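Local atomic coordinates of Non-fluorescent flavoprotein (Photobacterium phosphoreum, PDB entry 1FVP), a protein that binds flavin mononucleotide carrying covalently attached myristate, belongs to the bacterial luciferase family and may share its FMN-linked alkanal monooxygenase activity. Residues V8-F13 and L29-I34; L199-M204 and S212-L217; H131-E136 and K142-L147. One frame throughout, in Å; residues are numbered along the deposited sequence.

Contact 1 (V8-F13 and L29-I34); sequences VFFVNF and LETLRI. With FMA (6-(3-tetradecanoic acid) flavine mononucleotide), chain E.
The F10 ring meets helix residues T31 and L32 with its rim and turns one face to the fatty tail of the flavin ligand (FMA). On that face the terminal carbon C15 of the tail lies 3.7 Å above the ring plane, displaced toward the rim. The preceding carbon follows the root of the side chain, with F10 CB 3.4 Å from FMA C14. At the edge, near the ring plane, F10 CZ comes to 3.4 Å from L32 CD2, and F10 CE2 to 3.5 Å from T31 CB. T31 OG1 also lies in the plane of the ring, but its polar business is elsewhere: it is hydrogen-bonded to E202, K210 and the carbonyl of N27, so its hydrogen bonds, not the ring, fix the hydroxyl's position. F10 reaches the helix because CG is anti to its own carbonyl carbon (chi1 -47°), which sends the ring toward the helix; T31 comes to meet it from the opposite direction, while L32 slants across. Further back along the strand, V8 CG1 makes a looser apolar contact with T31 CG2 at 4.4 Å. No hydrogen bond spans the two segments, whose axes run nearly antiparallel (173°) and approach to 10.3 Å. The second subunit contributes to the ligand site: its L72 packs on L32, and its Y88, T77 and S78 are hydrogen-bonded to the ligand. Strand 6-11 and helix 23-38, followed by parallel strand 42-48, form a beta-alpha-beta crossover of the barrel-like fold related to luciferase, here with a flavin-linked lipid tail laid against its first strand.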
loop_
_atom_site.group_PDB
_atom_site.type_symbol
_atom_site.label_atom_id
_atom_site.label_comp_id
_atom_site.label_asym_id
_atom_site.label_seq_id
_atom_site.Cartn_x
_atom_site.Cartn_y
_atom_site.Cartn_z
ATOM N N VAL A 8 10.667 3.829 1.756
ATOM C CA VAL A 8 11.439 2.796 1.036
ATOM C C VAL A 8 10.445 2.016 0.171
ATOM O O VAL A 8 9.254 1.967 0.535
ATOM C CB VAL A 8 12.177 1.910 2.055
ATOM C CG1 VAL A 8 12.617 0.576 1.478
ATOM C CG2 VAL A 8 13.339 2.609 2.725
ATOM N N PHE A 9 10.928 1.419 -0.902
ATOM C CA PHE A 9 10.056 0.621 -1.782
ATOM C C PHE A 9 10.875 -0.574 -2.299
ATOM O O PHE A 9 12.106 -0.522 -2.273
ATOM C CB PHE A 9 9.471 1.419 -2.914
ATOM C CG PHE A 9 10.331 1.620 -4.125
ATOM C CD1 PHE A 9 10.299 0.698 -5.173
ATOM C CD2 PHE A 9 11.164 2.731 -4.212
ATOM C CE1 PHE A 9 11.085 0.888 -6.292
ATOM C CE2 PHE A 9 11.971 2.941 -5.337
ATOM C CZ PHE A 9 11.919 1.999 -6.364
ATOM N N PHE A 10 10.145 -1.549 -2.778
ATOM C CA PHE A 10 10.662 -2.800 -3.323
ATOM C C PHE A 10 9.878 -3.177 -4.593
ATOM O O PHE A 10 8.648 -2.976 -4.589
ATOM C CB PHE A 10 10.486 -3.954 -2.342
ATOM C CG PHE A 10 10.862 -3.787 -0.921
ATOM C CD1 PHE A 10 9.965 -3.289 0.006
ATOM C CD2 PHE A 10 12.131 -4.161 -0.480
ATOM C CE1 PHE A 10 10.322 -3.155 1.338
ATOM C CE2 PHE A 10 12.532 -4.028 0.849
ATOM C CZ PHE A 10 11.602 -3.525 1.762
ATOM N N VAL A 11 10.545 -3.738 -5.597
ATOM C CA VAL A 11 9.713 -4.137 -6.761
ATOM C C VAL A 11 9.158 -5.473 -6.281
ATOM O O VAL A 11 9.451 -5.864 -5.134
ATOM C CB VAL A 11 10.477 -4.095 -8.058
ATOM C CG1 VAL A 11 11.068 -2.713 -8.351
ATOM C CG2 VAL A 11 11.556 -5.157 -8.092
ATOM N N ASN A 12 8.384 -6.149 -7.064
ATOM C CA ASN A 12 7.799 -7.451 -6.671
ATOM C C ASN A 12 7.985 -8.278 -7.945
ATOM O O ASN A 12 7.198 -8.182 -8.900
ATOM C CB ASN A 12 6.395 -7.299 -6.167
ATOM C CG ASN A 12 5.621 -8.569 -5.891
ATOM O OD1 ASN A 12 6.184 -9.659 -5.676
ATOM N ND2 ASN A 12 4.287 -8.437 -5.888
ATOM N N PHE A 13 9.075 -9.022 -7.869
ATOM C CA PHE A 13 9.413 -9.864 -9.038
ATOM C C PHE A 13 10.220 -11.090 -8.670
ATOM O O PHE A 13 10.855 -11.152 -7.596
ATOM C CB PHE A 13 10.137 -8.923 -10.004
ATOM C CG PHE A 13 9.722 -9.225 -11.409
ATOM C CD1 PHE A 13 10.152 -10.411 -12.005
ATOM C CD2 PHE A 13 8.912 -8.333 -12.098
ATOM C CE1 PHE A 13 9.774 -10.723 -13.300
ATOM C CE2 PHE A 13 8.526 -8.620 -13.408
ATOM C CZ PHE A 13 8.958 -9.821 -13.992
ATOM N N LEU A 29 14.132 -8.748 3.374
ATOM C CA LEU A 29 13.655 -8.857 4.781
ATOM C C LEU A 29 14.611 -8.103 5.706
ATOM O O LEU A 29 14.294 -7.636 6.819
ATOM C CB LEU A 29 13.471 -10.330 5.045
ATOM C CG LEU A 29 12.176 -10.927 5.536
ATOM C CD1 LEU A 29 11.011 -10.730 4.573
ATOM C CD2 LEU A 29 12.405 -12.438 5.666
ATOM N N GLU A 30 15.829 -7.941 5.215
ATOM C CA GLU A 30 16.926 -7.246 5.898
ATOM C C GLU A 30 16.769 -5.737 5.710
ATOM O O GLU A 30 17.064 -4.960 6.617
ATOM C CB GLU A 30 18.291 -7.605 5.320
ATOM C CG GLU A 30 19.378 -8.003 6.306
ATOM C CD GLU A 30 19.778 -6.916 7.261
ATOM O OE1 GLU A 30 20.369 -5.929 6.850
ATOM O OE2 GLU A 30 19.457 -7.148 8.446
ATOM N N THR A 31 16.306 -5.412 4.512
ATOM C CA THR A 31 16.044 -4.046 4.084
ATOM C C THR A 31 14.949 -3.494 5.007
ATOM O O THR A 31 14.899 -2.291 5.262
ATOM C CB THR A 31 15.552 -3.906 2.591
ATOM O OG1 THR A 31 16.211 -4.892 1.739
ATOM C CG2 THR A 31 15.731 -2.490 2.023
ATOM N N LEU A 32 14.085 -4.396 5.457
ATOM C CA LEU A 32 12.952 -4.087 6.336
ATOM C C LEU A 32 13.404 -4.058 7.799
ATOM O O LEU A 32 12.820 -3.312 8.609
ATOM C CB LEU A 32 11.841 -5.115 6.142
ATOM C CG LEU A 32 10.994 -5.118 4.893
ATOM C CD1 LEU A 32 10.096 -6.353 4.854
ATOM C CD2 LEU A 32 10.144 -3.861 4.840
ATOM N N ARG A 33 14.399 -4.912 8.065
ATOM C CA ARG A 33 14.917 -4.992 9.443
ATOM C C ARG A 33 15.451 -3.624 9.868
ATOM O O ARG A 33 15.081 -3.110 10.938
ATOM C CB ARG A 33 15.972 -6.074 9.645
ATOM C CG ARG A 33 16.340 -6.248 11.124
ATOM C CD ARG A 33 17.534 -7.121 11.325
ATOM N NE ARG A 33 18.699 -6.602 10.637
ATOM C CZ ARG A 33 19.315 -5.466 10.975
ATOM N NH1 ARG A 33 18.948 -4.728 12.017
ATOM N NH2 ARG A 33 20.322 -5.068 10.177
ATOM N N ILE A 34 16.300 -3.079 9.010
ATOM C CA ILE A 34 16.929 -1.767 9.266
ATOM C C ILE A 34 15.820 -0.771 9.588
ATOM O O ILE A 34 15.807 -0.095 10.624
ATOM C CB ILE A 34 17.821 -1.364 8.046
ATOM C CG1 ILE A 34 18.651 -2.610 7.679
ATOM C CG2 ILE A 34 18.666 -0.107 8.323
ATOM C CD1 ILE A 34 19.712 -2.471 6.570
HETATM N N1 FMA E . 5.696 -18.617 -6.764
HETATM C C2 FMA E . 6.502 -19.154 -7.684
HETATM O O2 FMA E . 6.251 -19.669 -8.708
HETATM N N3 FMA E . 7.932 -19.118 -7.428
HETATM C C4 FMA E . 8.435 -18.561 -6.302
HETATM O O4 FMA E . 9.647 -18.583 -6.184
HETATM C C4A FMA E . 7.546 -17.998 -5.330
HETATM N N5 FMA E . 7.905 -17.433 -4.198
HETATM C C5A FMA E . 7.115 -16.885 -3.261
HETATM C C6 FMA E . 7.597 -16.324 -2.085
HETATM C C7 FMA E . 6.695 -15.781 -1.197
HETATM C C7M FMA E . 7.121 -15.113 0.158
HETATM C C8 FMA E . 5.278 -15.806 -1.446
HETATM C C8M FMA E . 4.274 -15.232 -0.504
HETATM C C9 FMA E . 4.838 -16.378 -2.618
HETATM C C9A FMA E . 5.680 -16.929 -3.538
HETATM N N10 FMA E . 5.308 -17.524 -4.730
HETATM C C10 FMA E . 6.092 -18.067 -5.666
HETATM C C1B FMA E . 3.817 -17.608 -5.073
HETATM C C2B FMA E . 3.061 -18.650 -4.140
HETATM O O2B FMA E . 3.958 -19.669 -3.795
HETATM C C3B FMA E . 1.918 -19.174 -4.991
HETATM O "O3'" FMA E . 2.360 -19.570 -6.224
HETATM C C4B FMA E . 0.784 -18.149 -5.059
HETATM O "O4'" FMA E . 1.144 -16.982 -4.225
HETATM C C5B FMA E . -0.471 -18.839 -4.473
HETATM O "O5'" FMA E . -1.590 -17.792 -4.619
HETATM P P FMA E . -3.030 -18.091 -5.190
HETATM O O1P FMA E . -2.993 -19.662 -5.235
HETATM O O2P FMA E . -3.910 -17.661 -4.123
HETATM O O3P FMA E . -3.194 -17.327 -6.313
HETATM C "C1'" FMA E . 10.203 -18.598 -1.338
HETATM O "O1'" FMA E . 10.748 -18.090 -0.286
HETATM O "O2'" FMA E . 10.475 -19.769 -1.690
HETATM C "C2'" FMA E . 9.757 -17.575 -2.315
HETATM C "C3'" FMA E . 9.040 -16.332 -1.833
HETATM C "C4'" FMA E . 9.830 -15.081 -1.930
HETATM C "C5'" FMA E . 9.192 -13.728 -1.723
HETATM C "C6'" FMA E . 9.701 -12.602 -2.550
HETATM C "C7'" FMA E . 9.918 -12.863 -4.032
HETATM C "C8'" FMA E . 10.643 -11.810 -4.765
HETATM C "C9'" FMA E . 10.180 -10.351 -4.644
HETATM C C11 FMA E . 10.929 -9.620 -3.561
HETATM C C12 FMA E . 10.259 -9.363 -2.257
HETATM C C13 FMA E . 9.383 -8.179 -2.070
HETATM C C14 FMA E . 9.859 -7.077 -1.173
HETATM C C15 FMA E . 9.186 -6.951 0.159
#

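Contact 2 (L199-M204 and S212-L217); sequences LCFESM and SVMIDL
M214 crosses the F201 ring obliquely, and its chain can be traced outward from the helix. CB makes no near approach to the loop; the chain reaches the ring first at CG, which lies over one face, 3.3 Å from F201 CE2. The next torsion is fully extended (chi2 179°), placing SD beyond CG on the CD2 side of the ring, with M214 SD 3.6 Å from F201 CD2. The sulfur stands 4.5 Å from the ring centroid and 48° off the normal, an oblique Met-aromatic contact and not a stack over the centre. At chi3 (77°) the chain bends, so the methyl CE stays near the ring, 4.2 Å from F201 CE2. The ring thus lies between M214 on one face and the carbonyl oxygen L199 O, offset toward the rim, on the other; at the edge, near the plane, L217 CD2 sits 4.2 Å from F201 CZ. This is the turn from strand to helix at the C-terminal end of strand 195-199, where an irregular segment folds back onto helix 207-227, in keeping with a barrel-like beta-alpha fold related to that of luciferase. L199 and L217 both also touch the fatty flavin ligand, which places this packing beside its pocket. Farther along the loop M204 and V213 meet tip to tip, M204 CE lying 3.6 Å from V213 CG2; V213 in turn rests on V134 of the neighbouring strand. No hydrogen bond joins the two segments. Inside the loop, E202 N donates to C200 SG at 3.5 Å. On the helix side, the carbonyl of M214 is hydrogen-bonded to the hydroxyl of Y42.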
loop_
_atom_site.group_PDB
_atom_site.type_symbol
_atom_site.label_atom_id
_atom_site.label_comp_id
_atom_site.label_asym_id
_atom_site.label_seq_id
_atom_site.Cartn_x
_atom_site.Cartn_y
_atom_site.Cartn_z
ATOM N N LEU A 199 12.843 5.220 -2.225
ATOM C CA LEU A 199 14.080 4.778 -2.862
ATOM C C LEU A 199 14.429 3.336 -2.590
ATOM O O LEU A 199 14.719 3.005 -1.431
ATOM C CB LEU A 199 15.150 5.799 -2.410
ATOM C CG LEU A 199 15.008 6.478 -1.065
ATOM C CD1 LEU A 199 14.893 5.483 0.083
ATOM C CD2 LEU A 199 16.215 7.366 -0.797
ATOM N N CYS A 200 14.455 2.518 -3.619
ATOM C CA CYS A 200 14.779 1.091 -3.574
ATOM C C CYS A 200 16.272 0.852 -3.418
ATOM O O CYS A 200 16.973 1.203 -4.390
ATOM C CB CYS A 200 14.376 0.423 -4.904
ATOM S SG CYS A 200 14.595 -1.383 -4.904
ATOM N N PHE A 201 16.743 0.272 -2.339
ATOM C CA PHE A 201 18.197 0.022 -2.207
ATOM C C PHE A 201 18.435 -1.468 -2.465
ATOM O O PHE A 201 19.342 -2.035 -1.834
ATOM C CB PHE A 201 18.723 0.367 -0.843
ATOM C CG PHE A 201 18.615 1.695 -0.199
ATOM C CD1 PHE A 201 19.450 2.735 -0.595
ATOM C CD2 PHE A 201 17.724 1.916 0.851
ATOM C CE1 PHE A 201 19.381 3.989 -0.013
ATOM C CE2 PHE A 201 17.626 3.158 1.468
ATOM C CZ PHE A 201 18.467 4.190 1.022
ATOM N N GLU A 202 17.653 -2.084 -3.313
ATOM C CA GLU A 202 17.759 -3.519 -3.557
ATOM C C GLU A 202 18.629 -3.925 -4.716
ATOM O O GLU A 202 18.580 -5.133 -5.058
ATOM C CB GLU A 202 16.414 -4.191 -3.832
ATOM C CG GLU A 202 15.289 -4.318 -2.845
ATOM C CD GLU A 202 15.697 -4.583 -1.426
ATOM O OE1 GLU A 202 16.026 -3.728 -0.622
ATOM O OE2 GLU A 202 15.643 -5.800 -1.171
ATOM N N SER A 203 19.345 -3.018 -5.326
ATOM C CA SER A 203 20.180 -3.500 -6.472
ATOM C C SER A 203 21.456 -3.983 -5.804
ATOM O O SER A 203 22.140 -4.867 -6.312
ATOM C CB SER A 203 20.353 -2.422 -7.492
ATOM O OG SER A 203 20.031 -1.136 -6.956
ATOM N N MET A 204 21.704 -3.406 -4.653
ATOM C CA MET A 204 22.811 -3.561 -3.732
ATOM C C MET A 204 22.880 -4.916 -3.032
ATOM O O MET A 204 22.223 -5.127 -2.002
ATOM C CB MET A 204 22.789 -2.509 -2.611
ATOM C CG MET A 204 22.979 -1.109 -3.134
ATOM S SD MET A 204 23.686 -0.175 -1.745
ATOM C CE MET A 204 22.238 0.612 -1.053
ATOM N N SER A 212 24.820 -0.054 5.749
ATOM C CA SER A 212 25.643 1.124 6.062
ATOM C C SER A 212 25.234 2.380 5.338
ATOM O O SER A 212 25.370 3.484 5.910
ATOM C CB SER A 212 27.124 0.815 5.914
ATOM O OG SER A 212 27.458 -0.018 7.033
ATOM N N VAL A 213 24.755 2.213 4.121
ATOM C CA VAL A 213 24.285 3.342 3.315
ATOM C C VAL A 213 22.894 3.758 3.831
ATOM O O VAL A 213 22.413 4.813 3.405
ATOM C CB VAL A 213 24.176 3.027 1.818
ATOM C CG1 VAL A 213 24.891 4.096 0.998
ATOM C CG2 VAL A 213 24.577 1.630 1.438
ATOM N N MET A 214 22.293 2.924 4.668
ATOM C CA MET A 214 20.953 3.223 5.195
ATOM C C MET A 214 21.033 3.964 6.518
ATOM O O MET A 214 20.531 5.094 6.610
ATOM C CB MET A 214 20.045 2.004 5.255
ATOM C CG MET A 214 19.367 1.807 3.912
ATOM S SD MET A 214 18.314 0.329 4.042
ATOM C CE MET A 214 16.926 0.979 4.972
ATOM N N ILE A 215 21.664 3.353 7.502
ATOM C CA ILE A 215 21.760 4.042 8.800
ATOM C C ILE A 215 22.659 5.260 8.715
ATOM O O ILE A 215 22.623 6.036 9.694
ATOM C CB ILE A 215 21.993 3.074 9.988
ATOM C CG1 ILE A 215 23.398 3.235 10.625
ATOM C CG2 ILE A 215 21.693 1.589 9.649
ATOM C CD1 ILE A 215 23.282 3.637 12.141
ATOM N N ASP A 216 23.398 5.469 7.643
ATOM C CA ASP A 216 24.250 6.660 7.540
ATOM C C ASP A 216 23.345 7.914 7.460
ATOM O O ASP A 216 23.446 8.807 8.293
ATOM C CB ASP A 216 25.125 6.758 6.301
ATOM C CG ASP A 216 26.567 6.388 6.585
ATOM O OD1 ASP A 216 26.733 5.630 7.558
ATOM O OD2 ASP A 216 27.385 6.915 5.796
ATOM N N LEU A 217 22.605 7.850 6.383
ATOM C CA LEU A 217 21.620 8.791 5.881
ATOM C C LEU A 217 20.493 9.087 6.874
ATOM O O LEU A 217 19.872 10.158 6.863
ATOM C CB LEU A 217 21.145 8.180 4.549
ATOM C CG LEU A 217 19.754 8.590 4.114
ATOM C CD1 LEU A 217 19.711 10.098 3.915
ATOM C CD2 LEU A 217 19.482 7.906 2.785
#

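Contact 3 (H131-E136 and K142-L147); sequences HVNVNE and KEELKL. With FMA (6-(3-tetradecanoic acid) flavine mononucleotide), chain D.
N133 and L145 form the closest backbone pair between the segments, their CA atoms 6.7 Å apart. Residues 133-134 are extended as the last part of strand 126-134. Helix 138-155, to which 142-147 belong, starts only a few residues later, so the chain doubles back onto the strand it has just left. L145 and N133 carry the contact about equally. The CG of L145 is anti to the backbone N (chi1 177°), which directs the branch down toward the strand, and methyl CD1 fits against both the backbone and the side chain of H131: L145 CD1 is 3.3 Å from H131 O, and it lies 3.6 Å from H131 CB. The imidazole is met obliquely by this methyl, while the aromatic rings of W96 and Y148 approach it from elsewhere. Next to L145, N133 puts its amide nitrogen against the aliphatic start of E144, with N133 ND2 3.4 Å from E144 CB. Amide and carboxylate planes stand 81° apart, and N133 ND2 and E144 OE1, at 3.8 Å, make no hydrogen bond. The acid instead uses OE2 to accept from the backbone N of Q205 and has a long, weak ion pair with K209. V132 and V134 serve the flavin ligand, V132 CG2 at 3.5 Å from C13 of the tail of FMA and V134 CG2 at 3.5 Å from its C14. The strand thus meets the helix at H131 and N133 and lines the lipid pocket with its valines. As no hydrogen bond passes between the segments, they are held by van der Waals packing of a leucine methyl and of aliphatic carbon beside an amide, and the carboxylate of E144 ties the helix to the chain near Q205.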
loop_
_atom_site.group_PDB
_atom_site.type_symbol
_atom_site.label_atom_id
_atom_site.label_comp_id
_atom_site.label_asym_id
_atom_site.label_seq_id
_atom_site.Cartn_x
_atom_site.Cartn_y
_atom_site.Cartn_z
ATOM N N HIS A 131 15.802 4.006 -7.561
ATOM C CA HIS A 131 16.560 2.780 -7.417
ATOM C C HIS A 131 17.992 3.052 -6.985
ATOM O O HIS A 131 18.871 2.885 -7.853
ATOM C CB HIS A 131 16.659 1.997 -8.772
ATOM C CG HIS A 131 15.979 0.684 -8.641
ATOM N ND1 HIS A 131 14.928 0.218 -9.371
ATOM C CD2 HIS A 131 16.259 -0.285 -7.721
ATOM C CE1 HIS A 131 14.604 -0.993 -8.920
ATOM N NE2 HIS A 131 15.375 -1.319 -7.920
ATOM N N VAL A 132 18.266 3.445 -5.769
ATOM C CA VAL A 132 19.644 3.703 -5.316
ATOM C C VAL A 132 20.559 2.482 -5.386
ATOM O O VAL A 132 20.141 1.307 -5.292
ATOM C CB VAL A 132 19.579 4.242 -3.868
ATOM C CG1 VAL A 132 20.880 4.149 -3.107
ATOM C CG2 VAL A 132 19.102 5.686 -3.872
ATOM N N ASN A 133 21.840 2.786 -5.517
ATOM C CA ASN A 133 22.928 1.781 -5.556
ATOM C C ASN A 133 24.219 2.578 -5.335
ATOM O O ASN A 133 24.654 3.149 -6.325
ATOM C CB ASN A 133 22.953 0.959 -6.826
ATOM C CG ASN A 133 24.113 -0.009 -6.858
ATOM O OD1 ASN A 133 25.193 0.359 -6.421
ATOM N ND2 ASN A 133 23.929 -1.228 -7.341
ATOM N N VAL A 134 24.726 2.561 -4.133
ATOM C CA VAL A 134 25.933 3.320 -3.784
ATOM C C VAL A 134 27.199 2.496 -3.666
ATOM O O VAL A 134 27.297 1.615 -2.793
ATOM C CB VAL A 134 25.613 4.091 -2.472
ATOM C CG1 VAL A 134 26.810 4.375 -1.580
ATOM C CG2 VAL A 134 24.870 5.381 -2.770
ATOM N N ASN A 135 28.196 2.818 -4.461
ATOM C CA ASN A 135 29.491 2.079 -4.390
ATOM C C ASN A 135 30.575 3.081 -4.742
ATOM O O ASN A 135 30.526 3.674 -5.845
ATOM C CB ASN A 135 29.292 0.841 -5.215
ATOM C CG ASN A 135 30.518 0.223 -5.825
ATOM O OD1 ASN A 135 31.543 -0.031 -5.176
ATOM N ND2 ASN A 135 30.379 -0.015 -7.130
ATOM N N GLU A 136 31.511 3.282 -3.824
ATOM C CA GLU A 136 32.617 4.241 -3.966
ATOM C C GLU A 136 33.244 4.171 -5.355
ATOM O O GLU A 136 33.803 5.159 -5.862
ATOM C CB GLU A 136 33.719 4.148 -2.940
ATOM C CG GLU A 136 33.545 4.499 -1.482
ATOM C CD GLU A 136 33.223 5.881 -1.010
ATOM O OE1 GLU A 136 34.003 6.835 -0.956
ATOM O OE2 GLU A 136 32.017 5.978 -0.635
ATOM N N LYS A 142 26.830 0.863 -11.242
ATOM C CA LYS A 142 26.071 0.992 -12.472
ATOM C C LYS A 142 25.938 -0.338 -13.205
ATOM O O LYS A 142 24.926 -0.630 -13.871
ATOM C CB LYS A 142 26.744 1.991 -13.408
ATOM C CG LYS A 142 26.401 3.450 -13.105
ATOM C CD LYS A 142 26.726 4.381 -14.254
ATOM C CE LYS A 142 26.385 3.800 -15.616
ATOM N NZ LYS A 142 26.633 4.797 -16.699
ATOM N N GLU A 143 26.995 -1.146 -13.112
ATOM C CA GLU A 143 26.946 -2.456 -13.780
ATOM C C GLU A 143 26.197 -3.402 -12.850
ATOM O O GLU A 143 25.910 -4.519 -13.293
ATOM C CB GLU A 143 28.245 -3.070 -14.253
ATOM C CG GLU A 143 28.790 -2.655 -15.622
ATOM C CD GLU A 143 29.203 -1.225 -15.838
ATOM O OE1 GLU A 143 30.279 -0.682 -15.610
ATOM O OE2 GLU A 143 28.279 -0.527 -16.343
ATOM N N GLU A 144 25.874 -2.948 -11.651
ATOM C CA GLU A 144 25.140 -3.775 -10.682
ATOM C C GLU A 144 23.648 -3.481 -10.799
ATOM O O GLU A 144 22.822 -4.403 -10.679
ATOM C CB GLU A 144 25.546 -3.601 -9.227
ATOM C CG GLU A 144 25.628 -4.834 -8.357
ATOM C CD GLU A 144 25.830 -4.782 -6.885
ATOM O OE1 GLU A 144 26.415 -3.927 -6.246
ATOM O OE2 GLU A 144 25.343 -5.766 -6.273
ATOM N N LEU A 145 23.318 -2.229 -11.048
ATOM C CA LEU A 145 21.912 -1.797 -11.185
ATOM C C LEU A 145 21.388 -2.208 -12.557
ATOM O O LEU A 145 20.165 -2.358 -12.719
ATOM C CB LEU A 145 21.798 -0.333 -10.816
ATOM C CG LEU A 145 20.501 0.422 -10.919
ATOM C CD1 LEU A 145 19.664 0.285 -9.662
ATOM C CD2 LEU A 145 20.817 1.902 -11.129
ATOM N N LYS A 146 22.306 -2.417 -13.492
ATOM C CA LYS A 146 21.974 -2.828 -14.863
ATOM C C LYS A 146 21.666 -4.324 -14.917
ATOM O O LYS A 146 21.534 -4.927 -15.998
ATOM C CB LYS A 146 23.023 -2.480 -15.906
ATOM C CG LYS A 146 22.557 -2.640 -17.353
ATOM C CD LYS A 146 23.627 -2.303 -18.370
ATOM C CE LYS A 146 23.990 -0.829 -18.374
ATOM N NZ LYS A 146 24.872 -0.466 -19.513
ATOM N N LEU A 147 21.551 -4.893 -13.733
ATOM C CA LEU A 147 21.237 -6.311 -13.583
ATOM C C LEU A 147 19.886 -6.438 -12.900
ATOM O O LEU A 147 19.147 -7.406 -13.159
ATOM C CB LEU A 147 22.415 -7.042 -12.951
ATOM C CG LEU A 147 23.014 -8.105 -13.884
ATOM C CD1 LEU A 147 24.077 -7.477 -14.764
ATOM C CD2 LEU A 147 23.583 -9.242 -13.050
HETATM N N1 FMA D . 16.154 21.639 0.833
HETATM C C2 FMA D . 15.071 21.478 1.593
HETATM O O2 FMA D . 14.111 22.150 1.656
HETATM N N3 FMA D . 14.999 20.331 2.488
HETATM C C4 FMA D . 16.009 19.442 2.559
HETATM O O4 FMA D . 15.907 18.507 3.324
HETATM C C4A FMA D . 17.163 19.637 1.738
HETATM N N5 FMA D . 18.199 18.836 1.730
HETATM C C5A FMA D . 19.309 18.968 0.987
HETATM C C6 FMA D . 20.364 18.061 1.045
HETATM C C7 FMA D . 21.456 18.283 0.244
HETATM C C7M FMA D . 22.701 17.329 0.213
HETATM C C8 FMA D . 21.532 19.426 -0.635
HETATM C C8M FMA D . 22.701 19.710 -1.521
HETATM C C9 FMA D . 20.471 20.306 -0.663
HETATM C C9A FMA D . 19.353 20.135 0.100
HETATM N N10 FMA D . 18.250 20.979 0.111
HETATM C C10 FMA D . 17.158 20.837 0.860
HETATM C C1B FMA D . 18.241 22.208 -0.800
HETATM C C2B FMA D . 16.795 22.688 -1.251
HETATM O O2B FMA D . 16.959 22.778 -2.655
HETATM C C3B FMA D . 16.473 24.007 -0.585
HETATM O "O3'" FMA D . 17.237 24.195 0.563
HETATM C C4B FMA D . 14.998 24.228 -0.233
HETATM O "O4'" FMA D . 14.153 24.121 -1.434
HETATM C C5B FMA D . 14.788 25.644 0.372
HETATM O "O5'" FMA D . 13.758 26.350 -0.546
HETATM P P FMA D . 13.859 27.779 -1.212
HETATM O O1P FMA D . 13.784 28.682 0.068
HETATM O O2P FMA D . 15.142 27.867 -1.882
HETATM O O3P FMA D . 12.857 27.878 -2.158
HETATM C "C1'" FMA D . 21.055 16.434 4.258
HETATM O "O1'" FMA D . 22.211 16.241 3.719
HETATM O "O2'" FMA D . 20.963 16.444 5.490
HETATM C "C2'" FMA D . 20.165 17.290 3.418
HETATM C "C3'" FMA D . 20.222 16.898 1.936
HETATM C "C4'" FMA D . 19.073 15.977 1.652
HETATM C "C5'" FMA D . 19.272 14.481 1.703
HETATM C "C6'" FMA D . 18.641 13.753 0.542
HETATM C "C7'" FMA D . 18.261 12.319 0.885
HETATM C "C8'" FMA D . 18.926 11.260 0.113
HETATM C "C9'" FMA D . 18.274 10.723 -1.150
HETATM C C11 FMA D . 19.207 9.934 -2.017
HETATM C C12 FMA D . 20.240 9.023 -1.462
HETATM C C13 FMA D . 21.055 8.174 -2.379
HETATM C C14 FMA D . 22.036 7.236 -1.752
HETATM C C15 FMA D . 22.835 7.816 -0.619
#

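Along the chain the three contacts follow one another, none nested or crossed. Contact 1 comes first, closing the loop between strand 6-11 and helix 23-38. Contact 3 is next, closing the short connection from strand 126-134 to helix 138-155, and contact 2 comes last, folding the loop after strand 195-199 onto helix 207-227. In space they meet. The 199-204 loop lies between the other two: C200 packs on F9 of contact 1 and on H131 of contact 3, and S203 packs against V132 and L145. V11 and H131 touch directly. Strands 6-11, 195-199 and 126-134 are parallel neighbours in one sheet, so three strand-to-helix returns are joined around it.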